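Erythrocyte membrane protein 1 (Plasmodium falciparum, PDB 2XU0) probably binds receptors on host cells as an adhesion protein of the infected red-cell surface, the part described being its N-terminal segment and first Duffy-binding-like domain, a rosetting domain. Local coordinates at residues E17-N28 with D277-G285; W319-K327 with I452-F461. The protein carries 10 engineered substitutions. All blocks are in the same frame, centred on the assembly; numbering follows the deposited sequence. Where two conformers were deposited one is given.

Interaction 1 (E17-N28 with D277-G285); sequences ESHKSARNVLEN and DYFRKGSDG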
loop_
_atom_site.group_PDB
_atom_site.type_symbol
_atom_site.label_atom_id
_atom_site.label_comp_id
_atom_site.label_asym_id
_atom_site.label_seq_id
_atom_site.Cartn_x
_atom_site.Cartn_y
_atom_site.Cartn_z
ATOM N N GLU A 17 12.518 10.146 6.781
ATOM C CA GLU A 17 11.244 10.232 6.066
ATOM C C GLU A 17 10.551 11.557 6.429
ATOM O O GLU A 17 10.395 11.867 7.615
ATOM C CB GLU A 17 10.327 9.042 6.419
ATOM C CG GLU A 17 8.944 9.145 5.768
ATOM C CD GLU A 17 7.949 8.025 6.019
ATOM O OE1 GLU A 17 8.370 6.931 6.465
ATOM O OE2 GLU A 17 6.743 8.236 5.750
ATOM N N SER A 18 10.129 12.331 5.401
ATOM C CA SER A 18 9.444 13.620 5.567
ATOM C C SER A 18 8.208 13.567 6.464
ATOM O O SER A 18 7.339 12.693 6.305
ATOM C CB SER A 18 9.036 14.183 4.212
ATOM O OG SER A 18 8.414 15.452 4.361
ATOM N N HIS A 19 8.071 14.573 7.352
ATOM C CA HIS A 19 6.881 14.669 8.213
ATOM C C HIS A 19 5.672 15.014 7.304
ATOM O O HIS A 19 4.534 14.924 7.736
ATOM C CB HIS A 19 7.106 15.758 9.296
ATOM C CG HIS A 19 7.043 17.155 8.749
ATOM N ND1 HIS A 19 8.075 17.684 7.968
ATOM C CD2 HIS A 19 6.050 18.070 8.845
ATOM C CE1 HIS A 19 7.686 18.908 7.648
ATOM N NE2 HIS A 19 6.467 19.182 8.146
ATOM N N LYS A 20 5.947 15.405 6.042
ATOM C CA LYS A 20 4.930 15.703 5.029
ATOM C C LYS A 20 4.797 14.598 3.970
ATOM O O LYS A 20 4.277 14.851 2.880
ATOM C CB LYS A 20 5.142 17.101 4.410
ATOM C CG LYS A 20 4.686 18.248 5.301
ATOM C CD LYS A 20 5.010 19.570 4.642
ATOM C CE LYS A 20 4.683 20.761 5.514
ATOM N NZ LYS A 20 5.354 21.995 5.025
ATOM N N SER A 21 5.211 13.348 4.298
ATOM C CA SER A 21 5.003 12.197 3.402
ATOM C C SER A 21 3.512 11.906 3.497
ATOM O O SER A 21 2.894 12.256 4.526
ATOM C CB SER A 21 5.798 10.978 3.887
ATOM O OG SER A 21 5.248 10.425 5.076
ATOM N N ALA A 22 2.913 11.312 2.440
ATOM C CA ALA A 22 1.476 11.005 2.464
ATOM C C ALA A 22 1.137 10.115 3.608
ATOM O O ALA A 22 0.127 10.352 4.229
ATOM C CB ALA A 22 1.016 10.368 1.135
ATOM N N ARG A 23 1.975 9.074 3.902
ATOM C CA ARG A 23 1.744 8.193 5.037
ATOM C C ARG A 23 1.623 8.980 6.340
ATOM O O ARG A 23 0.688 8.748 7.088
ATOM C CB ARG A 23 2.819 7.076 5.150
ATOM C CG ARG A 23 2.463 6.048 6.265
ATOM C CD ARG A 23 3.473 4.898 6.399
ATOM N NE ARG A 23 4.809 5.359 6.794
ATOM C CZ ARG A 23 5.188 5.579 8.054
ATOM N NH1 ARG A 23 4.340 5.391 9.057
ATOM N NH2 ARG A 23 6.409 6.022 8.317
ATOM N N ASN A 24 2.561 9.879 6.624
ATOM C CA ASN A 24 2.528 10.688 7.837
ATOM C C ASN A 24 1.328 11.610 7.895
ATOM O O ASN A 24 0.656 11.680 8.931
ATOM C CB ASN A 24 3.877 11.479 8.032
ATOM C CG ASN A 24 4.947 10.611 8.601
ATOM O OD1 ASN A 24 4.662 9.715 9.386
ATOM N ND2 ASN A 24 6.192 10.821 8.199
ATOM N N VAL A 25 1.026 12.293 6.782
ATOM C CA VAL A 25 -0.131 13.208 6.749
ATOM C C VAL A 25 -1.450 12.424 6.927
ATOM O O VAL A 25 -2.296 12.844 7.699
ATOM C CB VAL A 25 -0.106 14.103 5.482
ATOM C CG1 VAL A 25 -1.441 14.814 5.247
ATOM C CG2 VAL A 25 1.052 15.110 5.556
ATOM N N LEU A 26 -1.586 11.259 6.280
ATOM C CA LEU A 26 -2.830 10.485 6.374
ATOM C C LEU A 26 -2.999 9.900 7.763
ATOM O O LEU A 26 -4.117 9.897 8.277
ATOM C CB LEU A 26 -2.927 9.387 5.271
ATOM C CG LEU A 26 -2.860 9.841 3.792
ATOM C CD1 LEU A 26 -2.551 8.655 2.860
ATOM C CD2 LEU A 26 -4.112 10.539 3.360
ATOM N N GLU A 27 -1.906 9.391 8.365
ATOM C CA GLU A 27 -1.885 8.839 9.731
ATOM C C GLU A 27 -2.333 9.931 10.733
ATOM O O GLU A 27 -3.090 9.659 11.685
ATOM C CB GLU A 27 -0.458 8.402 10.104
ATOM C CG GLU A 27 -0.086 7.001 9.653
ATOM C CD GLU A 27 -0.563 5.899 10.565
ATOM O OE1 GLU A 27 -1.469 6.146 11.391
ATOM O OE2 GLU A 27 -0.079 4.762 10.402
ATOM N N ASN A 28 -1.896 11.152 10.496
ATOM C CA ASN A 28 -2.289 12.253 11.362
ATOM C C ASN A 28 -3.770 12.582 11.277
ATOM O O ASN A 28 -4.384 12.884 12.302
ATOM C CB ASN A 28 -1.389 13.445 11.230
ATOM C CG ASN A 28 -0.070 13.232 11.926
ATOM O OD1 ASN A 28 -0.015 12.951 13.124
ATOM N ND2 ASN A 28 1.018 13.315 11.186
ATOM N N ASP A 277 10.076 -1.744 14.412
ATOM C CA ASP A 277 9.111 -0.896 15.111
ATOM C C ASP A 277 8.414 0.021 14.127
ATOM O O ASP A 277 8.990 0.344 13.084
ATOM C CB ASP A 277 9.804 -0.070 16.226
ATOM C CG ASP A 277 10.198 -0.920 17.416
ATOM O OD1 ASP A 277 9.318 -1.198 18.266
ATOM O OD2 ASP A 277 11.346 -1.418 17.430
ATOM N N TYR A 278 7.178 0.427 14.442
ATOM C CA TYR A 278 6.454 1.348 13.556
ATOM C C TYR A 278 6.844 2.781 13.898
ATOM O O TYR A 278 6.822 3.168 15.071
ATOM C CB TYR A 278 4.933 1.169 13.702
ATOM C CG TYR A 278 4.142 1.888 12.624
ATOM C CD1 TYR A 278 4.168 1.448 11.305
ATOM C CD2 TYR A 278 3.364 2.999 12.926
ATOM C CE1 TYR A 278 3.466 2.114 10.306
ATOM C CE2 TYR A 278 2.606 3.641 11.942
ATOM C CZ TYR A 278 2.662 3.188 10.631
ATOM O OH TYR A 278 2.019 3.843 9.611
ATOM N N PHE A 279 7.187 3.567 12.885
ATOM C CA PHE A 279 7.546 4.956 13.119
ATOM C C PHE A 279 6.658 5.862 12.300
ATOM O O PHE A 279 6.415 5.594 11.118
ATOM C CB PHE A 279 9.016 5.234 12.730
ATOM C CG PHE A 279 10.082 4.492 13.496
ATOM C CD1 PHE A 279 10.837 5.136 14.469
ATOM C CD2 PHE A 279 10.383 3.166 13.196
ATOM C CE1 PHE A 279 11.870 4.464 15.130
ATOM C CE2 PHE A 279 11.405 2.488 13.876
ATOM C CZ PHE A 279 12.137 3.142 14.844
ATOM N N ARG A 280 6.233 6.972 12.901
ATOM C CA ARG A 280 5.440 8.009 12.231
ATOM C C ARG A 280 5.727 9.352 12.874
ATOM O O ARG A 280 6.189 9.386 14.020
ATOM C CB ARG A 280 3.927 7.683 12.204
ATOM C CG ARG A 280 3.334 7.253 13.540
ATOM C CD ARG A 280 1.834 7.421 13.570
ATOM N NE ARG A 280 1.504 8.839 13.602
ATOM C CZ ARG A 280 1.246 9.525 14.706
ATOM N NH1 ARG A 280 1.195 8.909 15.883
ATOM N NH2 ARG A 280 1.002 10.821 14.641
ATOM N N LYS A 281 5.528 10.447 12.125
ATOM C CA LYS A 281 5.791 11.800 12.609
ATOM C C LYS A 281 4.539 12.620 12.685
ATOM O O LYS A 281 3.640 12.445 11.870
ATOM C CB LYS A 281 6.810 12.539 11.724
ATOM C CG LYS A 281 8.188 11.906 11.769
ATOM C CD LYS A 281 9.178 12.679 10.959
ATOM C CE LYS A 281 10.493 11.938 10.925
ATOM N NZ LYS A 281 11.453 12.609 10.019
ATOM N N GLY A 282 4.494 13.515 13.664
ATOM C CA GLY A 282 3.415 14.479 13.798
ATOM C C GLY A 282 3.651 15.625 12.843
ATOM O O GLY A 282 4.726 15.746 12.248
ATOM N N SER A 283 2.666 16.504 12.732
ATOM C CA SER A 283 2.705 17.694 11.885
ATOM C C SER A 283 3.844 18.642 12.275
ATOM O O SER A 283 4.319 19.400 11.438
ATOM C CB SER A 283 1.374 18.426 11.978
ATOM O OG SER A 283 0.312 17.524 11.713
ATOM N N ASP A 284 4.285 18.586 13.546
ATOM C CA ASP A 284 5.378 19.413 14.044
ATOM C C ASP A 284 6.743 18.704 13.933
ATOM O O ASP A 284 7.772 19.289 14.281
ATOM C CB ASP A 284 5.069 19.878 15.488
ATOM C CG ASP A 284 4.851 18.786 16.532
ATOM O OD1 ASP A 284 4.761 17.597 16.150
ATOM O OD2 ASP A 284 4.715 19.128 17.732
ATOM N N GLY A 285 6.749 17.487 13.384
ATOM C CA GLY A 285 7.975 16.708 13.231
ATOM C C GLY A 285 8.291 15.786 14.394
ATOM O O GLY A 285 9.208 14.975 14.291
HETATM O O HOH W 1 2.832 14.679 9.640
HETATM O O HOH W 2 1.762 10.565 11.420
#

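Interaction 2 (W319-K327 with I452-F461); sequences WSEEFCRIK and IDFNKPIKTF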
loop_
_atom_site.group_PDB
_atom_site.type_symbol
_atom_site.label_atom_id
_atom_site.label_comp_id
_atom_site.label_asym_id
_atom_site.label_seq_id
_atom_site.Cartn_x
_atom_site.Cartn_y
_atom_site.Cartn_z
ATOM N N TRP A 319 0.825 2.567 -3.933
ATOM C CA TRP A 319 1.130 2.498 -5.362
ATOM C C TRP A 319 2.379 3.313 -5.635
ATOM O O TRP A 319 3.296 2.837 -6.305
ATOM C CB TRP A 319 -0.051 2.990 -6.222
ATOM C CG TRP A 319 0.253 2.991 -7.695
ATOM C CD1 TRP A 319 0.012 1.976 -8.578
ATOM C CD2 TRP A 319 0.960 4.004 -8.429
ATOM N NE1 TRP A 319 0.498 2.305 -9.821
ATOM C CE2 TRP A 319 1.085 3.544 -9.762
ATOM C CE3 TRP A 319 1.434 5.290 -8.111
ATOM C CZ2 TRP A 319 1.677 4.315 -10.766
ATOM C CZ3 TRP A 319 2.086 6.025 -9.088
ATOM C CH2 TRP A 319 2.216 5.528 -10.397
ATOM N N SER A 320 2.396 4.552 -5.150
ATOM C CA SER A 320 3.503 5.485 -5.383
ATOM C C SER A 320 4.832 5.054 -4.750
ATOM O O SER A 320 5.878 5.180 -5.391
ATOM C CB SER A 320 3.108 6.911 -4.994
ATOM O OG SER A 320 2.927 7.035 -3.600
ATOM N N GLU A 321 4.780 4.531 -3.520
ATOM C CA GLU A 321 5.962 4.039 -2.798
ATOM C C GLU A 321 6.580 2.823 -3.486
ATOM O O GLU A 321 7.805 2.768 -3.674
ATOM C CB GLU A 321 5.620 3.724 -1.327
ATOM C CG GLU A 321 5.542 4.980 -0.457
ATOM C CD GLU A 321 6.895 5.643 -0.300
ATOM O OE1 GLU A 321 7.740 5.110 0.455
ATOM O OE2 GLU A 321 7.154 6.621 -1.033
ATOM N N GLU A 322 5.731 1.887 -3.890
ATOM C CA GLU A 322 6.128 0.662 -4.597
ATOM C C GLU A 322 6.594 0.958 -5.989
ATOM O O GLU A 322 7.495 0.274 -6.458
ATOM C CB GLU A 322 4.993 -0.380 -4.601
ATOM C CG GLU A 322 4.796 -0.997 -3.230
ATOM C CD GLU A 322 5.947 -1.884 -2.789
ATOM O OE1 GLU A 322 5.995 -3.051 -3.244
ATOM O OE2 GLU A 322 6.839 -1.394 -2.053
ATOM N N PHE A 323 6.015 1.995 -6.655
ATOM C CA PHE A 323 6.439 2.439 -7.989
ATOM C C PHE A 323 7.882 2.957 -7.874
ATOM O O PHE A 323 8.747 2.548 -8.651
ATOM C CB PHE A 323 5.500 3.571 -8.558
ATOM C CG PHE A 323 6.117 4.384 -9.684
ATOM C CD1 PHE A 323 6.352 3.809 -10.937
ATOM C CD2 PHE A 323 6.575 5.680 -9.461
ATOM C CE1 PHE A 323 6.997 4.534 -11.948
ATOM C CE2 PHE A 323 7.205 6.409 -10.484
ATOM C CZ PHE A 323 7.423 5.823 -11.711
ATOM N N CYS A 324 8.134 3.884 -6.924
ATOM C CA CYS A 324 9.465 4.488 -6.718
ATOM C C CYS A 324 10.505 3.428 -6.314
ATOM O O CYS A 324 11.648 3.478 -6.780
ATOM C CB CYS A 324 9.383 5.600 -5.682
ATOM S SG CYS A 324 8.449 7.056 -6.220
ATOM N N ARG A 325 10.111 2.488 -5.448
ATOM C CA ARG A 325 10.995 1.419 -4.972
ATOM C C ARG A 325 11.400 0.528 -6.150
ATOM O O ARG A 325 12.588 0.397 -6.396
ATOM C CB ARG A 325 10.344 0.609 -3.849
ATOM C CG ARG A 325 11.200 -0.580 -3.373
ATOM C CD ARG A 325 10.504 -1.386 -2.294
ATOM N NE ARG A 325 9.458 -2.266 -2.824
ATOM C CZ ARG A 325 9.670 -3.477 -3.339
ATOM N NH1 ARG A 325 10.899 -3.962 -3.432
ATOM N NH2 ARG A 325 8.655 -4.201 -3.782
ATOM N N ILE A 326 10.408 -0.008 -6.903
ATOM C CA ILE A 326 10.595 -0.849 -8.087
ATOM C C ILE A 326 11.345 -0.130 -9.213
ATOM O O ILE A 326 12.172 -0.764 -9.871
ATOM C CB ILE A 326 9.269 -1.547 -8.558
ATOM C CG1 ILE A 326 8.656 -2.487 -7.467
ATOM C CG2 ILE A 326 9.411 -2.280 -9.884
ATOM C CD1 ILE A 326 9.631 -3.485 -6.871
ATOM N N LYS A 327 11.064 1.163 -9.442
ATOM C CA LYS A 327 11.744 1.963 -10.461
ATOM C C LYS A 327 13.268 1.942 -10.245
ATOM O O LYS A 327 14.021 1.809 -11.217
ATOM C CB LYS A 327 11.217 3.414 -10.498
ATOM C CG LYS A 327 11.834 4.270 -11.606
ATOM C CD LYS A 327 11.297 5.706 -11.581
ATOM C CE LYS A 327 11.955 6.518 -12.660
ATOM N NZ LYS A 327 11.445 7.911 -12.716
ATOM N N ILE A 452 11.790 12.308 -8.339
ATOM C CA ILE A 452 10.392 11.961 -8.541
ATOM C C ILE A 452 9.536 13.199 -8.322
ATOM O O ILE A 452 9.667 13.854 -7.284
ATOM C CB ILE A 452 9.973 10.803 -7.597
ATOM C CG1 ILE A 452 10.780 9.487 -7.870
ATOM C CG2 ILE A 452 8.468 10.590 -7.617
ATOM C CD1 ILE A 452 10.509 8.711 -9.216
ATOM N N ASP A 453 8.676 13.530 -9.312
ATOM C CA ASP A 453 7.737 14.652 -9.234
ATOM C C ASP A 453 6.491 14.274 -9.990
ATOM O O ASP A 453 6.449 14.371 -11.232
ATOM C CB ASP A 453 8.347 15.980 -9.720
ATOM C CG ASP A 453 7.467 17.220 -9.510
ATOM O OD1 ASP A 453 6.357 17.083 -8.957
ATOM O OD2 ASP A 453 7.902 18.320 -9.875
ATOM N N PHE A 454 5.474 13.827 -9.235
ATOM C CA PHE A 454 4.177 13.405 -9.753
ATOM C C PHE A 454 3.406 14.548 -10.415
ATOM O O PHE A 454 2.492 14.280 -11.208
ATOM C CB PHE A 454 3.365 12.628 -8.717
ATOM C CG PHE A 454 4.013 11.290 -8.380
ATOM C CD1 PHE A 454 4.095 10.273 -9.335
ATOM C CD2 PHE A 454 4.549 11.057 -7.116
ATOM C CE1 PHE A 454 4.694 9.038 -9.025
ATOM C CE2 PHE A 454 5.171 9.841 -6.811
ATOM C CZ PHE A 454 5.234 8.837 -7.762
ATOM N N ASN A 455 3.794 15.818 -10.102
ATOM C CA ASN A 455 3.225 17.013 -10.724
ATOM C C ASN A 455 3.884 17.281 -12.096
ATOM O O ASN A 455 3.457 18.172 -12.800
ATOM C CB ASN A 455 3.345 18.239 -9.805
ATOM C CG ASN A 455 2.441 18.197 -8.612
ATOM O OD1 ASN A 455 2.859 18.382 -7.457
ATOM N ND2 ASN A 455 1.194 17.897 -8.846
ATOM N N LYS A 456 4.902 16.501 -12.473
ATOM C CA LYS A 456 5.571 16.601 -13.771
ATOM C C LYS A 456 5.643 15.180 -14.349
ATOM O O LYS A 456 6.704 14.554 -14.312
ATOM C CB LYS A 456 6.979 17.259 -13.627
ATOM C CG LYS A 456 6.905 18.747 -13.308
ATOM C CD LYS A 456 8.233 19.453 -13.522
ATOM C CE LYS A 456 8.105 20.961 -13.452
ATOM N NZ LYS A 456 7.348 21.526 -14.607
ATOM N N PRO A 457 4.504 14.616 -14.813
ATOM C CA PRO A 457 4.516 13.224 -15.282
ATOM C C PRO A 457 5.531 12.920 -16.376
ATOM O O PRO A 457 6.157 11.863 -16.346
ATOM C CB PRO A 457 3.067 12.974 -15.715
ATOM C CG PRO A 457 2.269 13.954 -14.933
ATOM C CD PRO A 457 3.147 15.185 -14.892
ATOM N N ILE A 458 5.737 13.856 -17.293
ATOM C CA ILE A 458 6.719 13.677 -18.371
ATOM C C ILE A 458 8.122 13.356 -17.838
ATOM O O ILE A 458 8.741 12.431 -18.343
ATOM C CB ILE A 458 6.617 14.836 -19.412
ATOM C CG1 ILE A 458 5.319 14.688 -20.275
ATOM C CG2 ILE A 458 7.853 14.994 -20.305
ATOM C CD1 ILE A 458 4.828 13.221 -20.587
ATOM N N LYS A 459 8.556 14.021 -16.745
ATOM C CA LYS A 459 9.871 13.784 -16.123
ATOM C C LYS A 459 9.882 12.498 -15.279
ATOM O O LYS A 459 10.855 11.746 -15.315
ATOM C CB LYS A 459 10.299 14.986 -15.250
ATOM C CG LYS A 459 10.066 16.360 -15.895
ATOM C CD LYS A 459 11.303 16.912 -16.614
ATOM C CE LYS A 459 11.158 18.375 -16.971
ATOM N NZ LYS A 459 11.177 19.259 -15.770
ATOM N N THR A 460 8.797 12.229 -14.543
ATOM C CA THR A 460 8.730 11.047 -13.690
ATOM C C THR A 460 8.543 9.752 -14.445
ATOM O O THR A 460 9.004 8.713 -13.988
ATOM C CB THR A 460 7.684 11.253 -12.603
ATOM O OG1 THR A 460 7.944 12.523 -12.015
ATOM C CG2 THR A 460 7.709 10.149 -11.534
ATOM N N PHE A 461 7.811 9.793 -15.556
ATOM C CA PHE A 461 7.550 8.588 -16.313
ATOM C C PHE A 461 8.227 8.677 -17.689
ATOM O O PHE A 461 7.615 8.411 -18.709
ATOM C CB PHE A 461 6.030 8.292 -16.391
ATOM C CG PHE A 461 5.322 8.207 -15.059
ATOM C CD1 PHE A 461 5.186 6.990 -14.401
ATOM C CD2 PHE A 461 4.792 9.349 -14.459
ATOM C CE1 PHE A 461 4.490 6.906 -13.190
ATOM C CE2 PHE A 461 4.089 9.266 -13.255
ATOM C CZ PHE A 461 3.950 8.051 -12.623
HETATM O O HOH W 3 12.071 9.327 -15.042
#

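Interaction 1 (E17-N28 with D277-G285)
A single guanidinium ties three parts of this contact together: Arg23 grips the carbonyl oxygen of Phe279 end-on with two nitrogens, NH1 at 2.9 Å and NH2 at 2.8 Å from Phe279 O, arriving from opposite faces of the carbonyl plane. NH2 also forms a salt bridge to OE1 of Glu17, while NH1 makes a weak hydrogen bond to Tyr278 OH. The bend at chi3 (63°) sets the guanidinium beside Phe279 O and Tyr278 OH, its plane 70° from the tyrosine ring. Tyr278 OH lies 2.4 Å from Glu27 OE2, too short to be taken at face value; the carboxylate is also held by Thr304 and the backbone of Tyr305. Here the start of helix 22-39, in the N-terminal segment of PfEMP1, lies across strand 279-281 of the Duffy-binding domain at 77°, with Ser21 as its N-cap. Asparagines suit the crossing because one amide can both give and take: Asn24 OD1 receives the backbone N of Lys281 at 3.0 Å, from well above the amide plane, and its ND2 holds Ser18 O. Asn28 ND2 donates to Lys281 O at 2.8 Å, in plane on a lone pair, while OD1 of the same Asn28 takes NH2 of Arg280. Lys281, extended beyond CG, carries its ammonium to Glu17 O at 2.7 Å, with Leu15 O as a second acceptor.

Interaction 2 (W319-K327 with I452-F461)
Phe454, Phe323 and Ile452 bury the most surface where helix 311-338 meets the turn and short helix of 452-461. Phe323 and Phe454 lie alongside each other, pointing opposite ways, with CD2 of Phe323 in the plane of the Phe454 ring at its edge, 3.8 Å from CZ of Phe454. With CG anti to the backbone N (chi1 161°), the Phe323 ring extends from the helix and receives Phe461 over one face; CE1 of Phe461 is 3.5 Å from CZ of Phe323, the two planes 31° apart. Thr460 lays its CG2 methyl against the edge of the Phe323 ring, while its OG1 donates to Asp453 O. A flat ring suits position 323 because it offers a face to Phe461 and an edge to Thr460. Trp319 reaches Phe454 and Phe461 with its six-membered ring, CH2 meeting Phe461 CZ edge to edge at 3.8 Å; its polar NE1 is held by Glu390. Branched Ile452 sets CG1 and CG2 alike 3.8 Å from SG of Cys324, and its CD1 meets the end of Lys327. An extended lysine suits this partly exposed place, its aliphatic chain passing the isoleucine before NZ donates to Thr460 O at 2.9 Å. With Trp383 and Phe391 of helix 371-407 and the Cys324-Cys442 disulfide alongside, this is the aromatic, disulfide-pinned interior of the helical C-terminal subdomain of a Duffy-binding-like domain.

Overall arrangement
Both contacts involve helix 311-338, though differently: residues 319-327 are one side of interaction 2, whereas in interaction 1 Ala22, Arg23 and Leu26 of the first segment rest on Glu317 and Leu313 of the same helix. The two are consecutive along the chain, their centres about 20 Å apart and their nearest atoms about 6 Å, without touching. Interaction 1, only partly buried, docks the N-terminal segment on the Duffy-binding domain through charged groups, amides, backbone carbonyls and waters. Interaction 2 is buried within the C-terminal subdomain and depends on rings, methyls and sulfur, with one lysine bond at its margin; a disulfide from Cys324 ties its long helix to Cys442 of helix 440-443.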